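Local coordinates for transcriptional regulator KdgR (Pseudomonas aeruginosa, PDB 5Y6I), which probably acts as a DNA-binding transcription factor of the IclR family, with an N-terminal helix-turn-helix domain and a C-terminal GAF-like domain, at residues L108-F113 with S234-E239. Numbering follows the deposited sequence.
Sequences LNETCF and SIFQAE
The carboxylate of Glu110 sits against the base of the Phe236 side chain, and nearly everything that passes between 108-113 and 234-239 goes through it. The two backbones stay apart, 7.7 Å between the CA atoms of Glu110 and Phe236, and the glutamate spans the gap. Its CB points at the loop but lies too far back to touch it. CG is turned away from the carbonyl carbon, beside the backbone N (chi1 -46°), and is still short of contact. A bend at chi2 (-102°) then sends the carboxylate to the phenylalanine: Glu110 CD lies 3.5 Å from Phe236 CB and 3.7 Å from Phe236 CG. At the tip both oxygens lie near Phe236 CB and Ile235 CG2, and OE2 alone also comes close to the ring atoms CG and CD2. Glu110 OE2 is modelled 3.0 Å from Phe236 CB, a value too short to lean on at this resolution, and 3.6 Å from Phe236 CD2, approaching the ring obliquely with the two planes 51° apart. Glu110 OE1 is 3.8 Å from Ile235 CG2, and it has a long, weak ion pair with Arg132. That arginine also touches Ile235 and offers the carboxylate a distant counter-charge.

On the loop side, the Phe236 ring carries Ala238 CA over one face, 4.0 Å above the plane and offset toward the rim. Ala238 is the centre of an inverse gamma turn, with a weak bond from Glu239 N to Gln237 O. Both Glu110 and Phe236 also touch Val229 of strand 223-232. The arrangement belongs to the antiparallel sheet of the GAF-like IclR C-terminal domain: 111-118 pairs with 223-232, and the loop leaving the latter passes beside the residue leading into the former.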
ATOM      1  N   LEU A 108      14.626  11.426  24.059  1.00 79.06           N
ATOM      2  CA  LEU A 108      13.956  11.202  25.329  1.00 81.45           C
ATOM      3  C   LEU A 108      14.820  10.464  26.332  1.00 88.41           C
ATOM      4  O   LEU A 108      14.559  10.562  27.539  1.00 90.91           O
ATOM      5  CB  LEU A 108      12.672  10.406  25.112  1.00 74.98           C
ATOM      6  CG  LEU A 108      11.731  11.033  24.086  1.00 70.99           C
ATOM      7  CD1 LEU A 108      10.537  10.143  23.839  1.00 70.79           C
ATOM      8  CD2 LEU A 108      11.279  12.391  24.607  1.00 70.12           C
ATOM      9  N   ASN A 109      15.843   9.754  25.862  1.00 85.36           N
ATOM     10  CA  ASN A 109      16.509   8.714  26.637  1.00 85.34           C
ATOM     11  C   ASN A 109      15.480   7.871  27.385  1.00 88.45           C
ATOM     12  O   ASN A 109      15.567   7.656  28.592  1.00 90.25           O
ATOM     13  CB  ASN A 109      17.540   9.293  27.598  1.00 90.72           C
ATOM     14  CG  ASN A 109      18.551   8.249  28.063  1.00 93.64           C
ATOM     15  OD1 ASN A 109      18.704   7.194  27.436  1.00 93.68           O
ATOM     16  ND2 ASN A 109      19.246   8.538  29.159  1.00 95.29           N
ATOM     17  N   GLU A 110      14.465   7.425  26.650  1.00 83.36           N
ATOM     18  CA  GLU A 110      13.484   6.488  27.165  1.00 77.19           C
ATOM     19  C   GLU A 110      13.342   5.355  26.164  1.00 75.47           C
ATOM     20  O   GLU A 110      13.583   5.535  24.967  1.00 71.24           O
ATOM     21  CB  GLU A 110      12.120   7.169  27.431  1.00 79.66           C
ATOM     22  CG  GLU A 110      12.221   8.495  28.182  1.00 84.46           C
ATOM     23  CD  GLU A 110      11.874   8.344  29.665  1.00 91.39           C
ATOM     24  OE1 GLU A 110      11.900   7.186  30.143  1.00 92.20           O
ATOM     25  OE2 GLU A 110      11.612   9.366  30.360  1.00 87.66           O
ATOM     26  N   THR A 111      12.976   4.174  26.657  1.00 76.16           N
ATOM     27  CA  THR A 111      12.861   3.020  25.772  1.00 77.99           C
ATOM     28  C   THR A 111      11.659   3.190  24.848  1.00 75.84           C
ATOM     29  O   THR A 111      10.526   3.356  25.315  1.00 75.87           O
ATOM     30  CB  THR A 111      12.759   1.735  26.595  1.00 77.64           C
ATOM     31  OG1 THR A 111      13.915   1.636  27.429  1.00 86.49           O
ATOM     32  CG2 THR A 111      12.726   0.510  25.689  1.00 76.63           C
ATOM     33  N   CYS A 112      11.910   3.175  23.537  1.00 75.64           N
ATOM     34  CA  CYS A 112      10.866   3.217  22.515  1.00 73.52           C
ATOM     35  C   CYS A 112      10.836   1.885  21.782  1.00 68.55           C
ATOM     36  O   CYS A 112      11.881   1.249  21.602  1.00 68.84           O
ATOM     37  CB  CYS A 112      11.093   4.340  21.499  1.00 70.92           C
ATOM     38  SG  CYS A 112      11.475   5.944  22.246  1.00 72.31           S
ATOM     39  N   PHE A 113       9.638   1.456  21.378  1.00 63.46           N
ATOM     40  CA  PHE A 113       9.496   0.188  20.672  1.00 67.09           C
ATOM     41  C   PHE A 113       8.476   0.298  19.542  1.00 73.00           C
ATOM     42  O   PHE A 113       7.616   1.188  19.522  1.00 70.20           O
ATOM     43  CB  PHE A 113       9.127  -0.972  21.623  1.00 64.12           C
ATOM     44  CG  PHE A 113       7.853  -0.770  22.435  1.00 67.28           C
ATOM     45  CD1 PHE A 113       6.663  -1.382  22.055  1.00 62.99           C
ATOM     46  CD2 PHE A 113       7.877  -0.065  23.635  1.00 68.98           C
ATOM     47  CE1 PHE A 113       5.500  -1.234  22.842  1.00 66.30           C
ATOM     48  CE2 PHE A 113       6.732   0.085  24.421  1.00 68.08           C
ATOM     49  CZ  PHE A 113       5.546  -0.494  24.028  1.00 70.38           C
ATOM     50  N   SER A 234       8.725   7.992  37.874  1.00124.55           N
ATOM     51  CA  SER A 234       9.772   8.912  38.312  1.00128.49           C
ATOM     52  C   SER A 234      10.350   9.751  37.177  1.00128.36           C
ATOM     53  O   SER A 234      10.082  10.956  37.112  1.00134.43           O
ATOM     54  CB  SER A 234      10.871   8.141  39.064  1.00136.85           C
ATOM     55  OG  SER A 234      11.251   6.916  38.454  1.00141.51           O
ATOM     56  N   ILE A 235      11.127   9.151  36.275  1.00121.67           N
ATOM     57  CA  ILE A 235      11.761   9.979  35.252  1.00118.97           C
ATOM     58  C   ILE A 235      10.756  10.398  34.184  1.00118.14           C
ATOM     59  O   ILE A 235      10.757  11.553  33.750  1.00118.94           O
ATOM     60  CB  ILE A 235      12.982   9.273  34.629  1.00116.64           C
ATOM     61  CG1 ILE A 235      13.835  10.276  33.841  1.00116.00           C
ATOM     62  CG2 ILE A 235      12.565   8.107  33.726  1.00107.80           C
ATOM     63  CD1 ILE A 235      14.640  11.231  34.709  1.00113.46           C
ATOM     64  N   PHE A 236       9.878   9.485  33.758  1.00118.73           N
ATOM     65  CA  PHE A 236       9.033   9.681  32.584  1.00113.66           C
ATOM     66  C   PHE A 236       7.606  10.003  33.007  1.00118.07           C
ATOM     67  O   PHE A 236       6.921   9.164  33.606  1.00117.64           O
ATOM     68  CB  PHE A 236       9.045   8.446  31.680  1.00109.08           C
ATOM     69  CG  PHE A 236       8.214   8.600  30.415  1.00107.44           C
ATOM     70  CD1 PHE A 236       7.572   7.504  29.858  1.00104.34           C
ATOM     71  CD2 PHE A 236       8.080   9.833  29.785  1.00106.40           C
ATOM     72  CE1 PHE A 236       6.801   7.630  28.706  1.00100.80           C
ATOM     73  CE2 PHE A 236       7.313   9.960  28.635  1.00103.65           C
ATOM     74  CZ  PHE A 236       6.673   8.857  28.097  1.00 99.20           C
ATOM     75  N   GLN A 237       7.157  11.211  32.670  1.00120.08           N
ATOM     76  CA  GLN A 237       5.764  11.612  32.811  1.00118.34           C
ATOM     77  C   GLN A 237       5.078  11.330  31.482  1.00113.56           C
ATOM     78  O   GLN A 237       5.363  11.994  30.482  1.00111.76           O
ATOM     79  CB  GLN A 237       5.661  13.089  33.180  1.00121.86           C
ATOM     80  CG  GLN A 237       4.634  13.400  34.256  1.00126.91           C
ATOM     81  CD  GLN A 237       5.060  12.889  35.611  1.00133.40           C
ATOM     82  OE1 GLN A 237       5.989  13.421  36.225  1.00137.78           O
ATOM     83  NE2 GLN A 237       4.382  11.857  36.094  1.00134.18           N
ATOM     84  N   ALA A 238       4.192  10.334  31.464  1.00116.82           N
ATOM     85  CA  ALA A 238       3.506   9.939  30.233  1.00118.32           C
ATOM     86  C   ALA A 238       2.205  10.726  30.088  1.00123.85           C
ATOM     87  O   ALA A 238       1.099  10.199  30.207  1.00128.03           O
ATOM     88  CB  ALA A 238       3.250   8.439  30.218  1.00116.70           C
ATOM     89  N   GLU A 239       2.359  12.020  29.826  1.00125.05           N
ATOM     90  CA  GLU A 239       1.226  12.918  29.657  1.00126.88           C
ATOM     91  C   GLU A 239       0.959  13.137  28.174  1.00125.16           C
ATOM     92  O   GLU A 239       1.884  13.424  27.407  1.00122.82           O
ATOM     93  CB  GLU A 239       1.469  14.247  30.373  1.00126.69           C
ATOM     94  CG  GLU A 239       0.897  14.252  31.779  1.00128.39           C
ATOM     95  CD  GLU A 239       1.109  15.560  32.504  1.00133.09           C
ATOM     96  OE1 GLU A 239       1.918  15.596  33.458  1.00133.33           O
ATOM     97  OE2 GLU A 239       0.456  16.553  32.125  1.00136.16           O
TER